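Local atomic coordinates of Ice-binding protein (Colwellia, PDB entry 3WP9), a protein that binds to the surface of ice crystals, inhibits their growth and keeps larger ice grains from forming at the expense of smaller ones. Residues Lys150-Thr155 / Ser178-Val183; Ser118-Ser123 / Gly142-Ala147. One frame throughout, in Å; residues are numbered along the deposited sequence.

How the contacts relate
Along the chain contact 2 comes first: Ser118-Ser123 is met again by Gly142-Ala147, one coil of the right-handed beta-helix later, a loop that passes through strands 126-129 and 136-140. The chain leaves strand 144-146, enters strand 152-155 and opens contact 1, which closes when Ser178-Val183 returns after strands 163-167 and 171-173. The two contacts thus stand in series, neither nested nor crossed, with centres about 13 Å apart. Contact 2 joins parallel neighbours in one sheet, whereas contact 1 joins the edge strands of two smaller sheets. Gln146 connects them: its NE2 lies 3.1 Å from Ser178 O, a probable hydrogen bond.

Contact 1: residues Lys150-Thr155 / Ser178-Val183; sequences KRVTLT and SFEGIV
Glu180 reaches across to Val152 and Leu154 along nearly its whole length. Its CB lies 3.6 Å from Val152 CG1, the methyl that a chi1 of 168° sets anti to the backbone N. CG follows, 3.4 Å from Val152 O, and there the chain bends (chi2 -78°), which turns CD and OE1 to Leu154; OE1 ends 3.5 Å from Leu154 CD1. The other oxygen, OE2, accepts from Asn198 ND2 and from a water that also donates to Val152 O and takes a hydrogen bond from Ser178 OG. Backbone evidence for pairing is confined to one bridge at Arg151 and Ser178: Ser178 N donates to Lys150 O, and Val152 N to Ser178 O at 2.8 Å. Beyond it strands 152-155 and 178-180 diverge at 54°, each being an edge strand of its own sheet, consistent with successive coils of the right-handed beta-helix parting here. An alanine in place of Glu180 is likely to leave the water and Asn198 ND2 without their carboxylate acceptor and to open a gap beside Leu154. On the inner side, Val152 CG2 meets Phe179 CD1 at 3.8 Å, approaching the ring obliquely, while Trp165 packs against the same ring.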
# COMPACT_ATOMS: atom_id res chain seq x y z
N LYS A 150 14.55 -5.44 -6.03
CA LYS A 150 14.83 -5.36 -4.57
C LYS A 150 13.62 -5.76 -3.74
O LYS A 150 12.49 -5.84 -4.28
CB LYS A 150 15.35 -3.95 -4.15
CG LYS A 150 16.56 -3.55 -4.96
CD LYS A 150 17.64 -4.68 -4.92
CE LYS A 150 18.96 -4.31 -5.62
NZ LYS A 150 19.94 -5.49 -5.56
N ARG A 151 13.85 -5.96 -2.43
CA ARG A 151 12.84 -6.52 -1.59
C ARG A 151 12.68 -5.89 -0.21
O ARG A 151 13.71 -5.50 0.35
CB ARG A 151 13.17 -8.05 -1.35
CG ARG A 151 13.11 -8.82 -2.63
CD ARG A 151 13.20 -10.35 -2.38
NE ARG A 151 13.29 -11.04 -3.64
CZ ARG A 151 13.54 -12.35 -3.73
NH1 ARG A 151 13.77 -13.04 -2.60
NH2 ARG A 151 13.57 -12.96 -4.92
N VAL A 152 11.45 -5.80 0.25
CA VAL A 152 11.23 -5.56 1.69
C VAL A 152 11.11 -6.96 2.29
O VAL A 152 10.27 -7.73 1.87
CB VAL A 152 9.93 -4.74 1.88
CG1 VAL A 152 9.53 -4.73 3.37
CG2 VAL A 152 10.12 -3.33 1.31
N THR A 153 11.97 -7.25 3.28
CA THR A 153 12.00 -8.56 3.92
C THR A 153 11.47 -8.49 5.32
O THR A 153 11.78 -7.53 6.01
CB THR A 153 13.44 -9.02 3.86
OG1 THR A 153 13.74 -9.24 2.47
CG2 THR A 153 13.73 -10.32 4.68
N LEU A 154 10.69 -9.48 5.68
CA LEU A 154 10.10 -9.60 7.04
C LEU A 154 10.79 -10.72 7.85
O LEU A 154 10.88 -11.88 7.39
CB LEU A 154 8.65 -9.89 6.99
CG LEU A 154 7.81 -8.88 6.17
CD1 LEU A 154 6.35 -9.27 6.30
CD2 LEU A 154 8.10 -7.45 6.63
N THR A 155 11.29 -10.35 9.03
CA THR A 155 11.81 -11.39 9.96
C THR A 155 11.32 -11.25 11.40
O THR A 155 10.78 -10.22 11.81
CB THR A 155 13.31 -11.37 9.98
OG1 THR A 155 13.82 -10.14 10.51
CG2 THR A 155 13.89 -11.62 8.53
N SER A 178 9.69 -7.07 -4.58
CA SER A 178 8.71 -7.57 -3.61
C SER A 178 8.59 -6.57 -2.45
O SER A 178 9.64 -6.10 -1.92
CB SER A 178 9.23 -8.91 -3.06
OG SER A 178 8.19 -9.47 -2.29
N PHE A 179 7.34 -6.18 -2.23
CA PHE A 179 7.08 -5.11 -1.29
C PHE A 179 6.06 -5.59 -0.25
O PHE A 179 5.11 -6.35 -0.56
CB PHE A 179 6.61 -3.84 -2.07
CG PHE A 179 6.49 -2.61 -1.18
CD1 PHE A 179 7.57 -1.74 -1.01
CD2 PHE A 179 5.27 -2.35 -0.54
CE1 PHE A 179 7.42 -0.57 -0.21
CE2 PHE A 179 5.13 -1.23 0.26
CZ PHE A 179 6.21 -0.38 0.46
N GLU A 180 6.23 -5.05 0.96
CA GLU A 180 5.35 -5.43 2.08
C GLU A 180 4.86 -4.18 2.80
O GLU A 180 5.67 -3.29 3.10
CB GLU A 180 6.22 -6.21 3.14
CG GLU A 180 6.95 -7.46 2.59
CD GLU A 180 6.03 -8.64 2.44
OE1 GLU A 180 4.97 -8.73 3.13
OE2 GLU A 180 6.35 -9.51 1.61
N GLY A 181 3.59 -4.17 3.09
CA GLY A 181 3.06 -3.16 3.97
C GLY A 181 1.88 -2.38 3.44
O GLY A 181 1.38 -2.62 2.35
N ILE A 182 1.39 -1.45 4.30
CA ILE A 182 0.22 -0.69 3.97
C ILE A 182 0.73 0.61 3.38
O ILE A 182 1.37 1.38 4.04
CB ILE A 182 -0.65 -0.45 5.26
CG1 ILE A 182 -1.00 -1.84 5.94
CG2 ILE A 182 -1.89 0.41 4.95
CD1 ILE A 182 -1.84 -2.79 5.17
N VAL A 183 0.43 0.89 2.10
CA VAL A 183 0.86 2.15 1.47
C VAL A 183 -0.30 3.13 1.48
O VAL A 183 -1.36 2.88 0.84
CB VAL A 183 1.33 1.93 0.04
CG1 VAL A 183 1.97 3.17 -0.57
CG2 VAL A 183 2.38 0.80 0.03
O HOH W 1 8.73 -9.23 0.25

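Contact 2: residues Ser118-Ser123 / Gly142-Ala147; sequences SDVNIS and GNLNQA
Asn145 O takes the shortest direct polar bond of the pair, a nearly straight one from Ile122 N at 2.8 Å. Asn121 CA lies 3.3 Å from Asn145 O in a CA-H...O contact. The register continues both ways: Asn145 N donates to Val120 O, Val120 N to Asn143 O, and Ala147 N to Ile122 O. With strand directions only 13° apart, this is regular parallel pairing between successive coils of the beta-helix. At the strand entrance Asp119 OD1 accepts from Asn143 N at 2.9 Å, on its anti side and 31° out of the carboxylate plane. Asp119 CG stands beside its own backbone N, which lays the carboxylate alongside the Asn143 amide, their planes 24° apart. A water accepts from Asn143 ND2 and donates weakly to Asp119 OD2, while Asn143 OD1 accepts from Tyr170 N, so the amide is held at both ends. Asn121 OD1 rests 3.4 Å from Asn145 CB; Asn145 ND2 is hydrogen-bonded to a second water and to Tyr170 OH. On the other face, Leu144 CD1 touches Val120 CG1 at 3.8 Å. Ile122 and Leu144 face inward onto Trp165 of strand 163-167, Leu144 also packs on Phe179, and strand 171-173 continues the sheet beyond strand 144-146.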
# COMPACT_ATOMS: atom_id res chain seq x y z
N SER A 118 12.61 13.87 3.37
CA SER A 118 13.18 13.72 2.06
C SER A 118 12.40 12.59 1.37
O SER A 118 11.51 11.97 1.94
CB SER A 118 14.69 13.25 2.19
OG SER A 118 14.83 12.00 2.96
N ASP A 119 12.88 12.29 0.17
CA ASP A 119 12.52 11.02 -0.49
C ASP A 119 13.18 9.85 0.30
O ASP A 119 14.20 10.01 1.04
CB ASP A 119 13.16 11.02 -1.88
CG ASP A 119 12.62 12.11 -2.81
OD1 ASP A 119 11.48 12.56 -2.67
OD2 ASP A 119 13.36 12.48 -3.75
N VAL A 120 12.64 8.68 0.03
CA VAL A 120 13.19 7.48 0.62
C VAL A 120 13.33 6.53 -0.54
O VAL A 120 12.44 6.38 -1.35
CB VAL A 120 12.30 6.89 1.70
CG1 VAL A 120 12.66 5.43 2.05
CG2 VAL A 120 12.42 7.79 2.99
N ASN A 121 14.49 5.91 -0.55
CA ASN A 121 14.80 4.91 -1.59
C ASN A 121 15.13 3.59 -0.95
O ASN A 121 15.86 3.49 0.02
CB ASN A 121 15.99 5.34 -2.39
CG ASN A 121 15.71 6.59 -3.15
OD1 ASN A 121 14.88 6.60 -4.02
ND2 ASN A 121 16.40 7.68 -2.81
N ILE A 122 14.59 2.58 -1.56
CA ILE A 122 15.01 1.19 -1.22
C ILE A 122 15.89 0.65 -2.39
O ILE A 122 15.34 0.07 -3.35
CB ILE A 122 13.77 0.31 -1.05
CG1 ILE A 122 12.89 0.72 0.15
CG2 ILE A 122 14.22 -1.09 -0.70
CD1 ILE A 122 11.50 0.19 0.12
N SER A 123 17.20 0.92 -2.36
CA SER A 123 18.08 0.67 -3.50
C SER A 123 18.69 -0.72 -3.35
O SER A 123 19.26 -1.17 -4.33
CB SER A 123 19.25 1.67 -3.61
OG SER A 123 18.74 3.01 -3.71
N GLY A 142 8.77 13.06 1.11
CA GLY A 142 9.09 13.01 -0.30
C GLY A 142 8.38 11.79 -0.96
O GLY A 142 7.26 11.37 -0.59
N ASN A 143 9.07 11.20 -1.96
CA ASN A 143 8.51 10.07 -2.69
C ASN A 143 9.19 8.83 -2.15
O ASN A 143 10.29 8.94 -1.60
CB ASN A 143 8.91 10.16 -4.14
CG ASN A 143 8.49 11.52 -4.75
OD1 ASN A 143 7.34 11.91 -4.60
ND2 ASN A 143 9.43 12.24 -5.32
N LEU A 144 8.49 7.74 -2.31
CA LEU A 144 9.03 6.38 -1.93
C LEU A 144 9.33 5.62 -3.24
O LEU A 144 8.40 5.38 -4.01
CB LEU A 144 8.06 5.67 -1.05
CG LEU A 144 8.44 4.19 -0.80
CD1 LEU A 144 9.84 4.15 -0.11
CD2 LEU A 144 7.25 3.54 0.00
N ASN A 145 10.61 5.29 -3.44
CA ASN A 145 11.06 4.54 -4.65
C ASN A 145 11.69 3.20 -4.21
O ASN A 145 12.56 3.20 -3.37
CB ASN A 145 12.07 5.32 -5.48
CG ASN A 145 11.39 6.21 -6.50
OD1 ASN A 145 10.95 5.73 -7.62
ND2 ASN A 145 11.29 7.47 -6.16
N GLN A 146 11.23 2.09 -4.80
CA GLN A 146 11.92 0.78 -4.59
C GLN A 146 12.58 0.41 -5.94
O GLN A 146 11.92 0.39 -7.01
CB GLN A 146 10.91 -0.25 -4.17
CG GLN A 146 11.61 -1.61 -3.92
CD GLN A 146 10.66 -2.63 -3.43
OE1 GLN A 146 9.49 -2.68 -3.84
NE2 GLN A 146 11.16 -3.52 -2.51
N ALA A 147 13.85 0.08 -5.88
CA ALA A 147 14.63 -0.28 -7.09
C ALA A 147 14.24 -1.67 -7.62
O ALA A 147 13.66 -2.52 -6.90
CB ALA A 147 16.11 -0.21 -6.86
O HOH W 2 12.07 10.74 -5.55
O HOH W 3 12.59 8.40 -3.69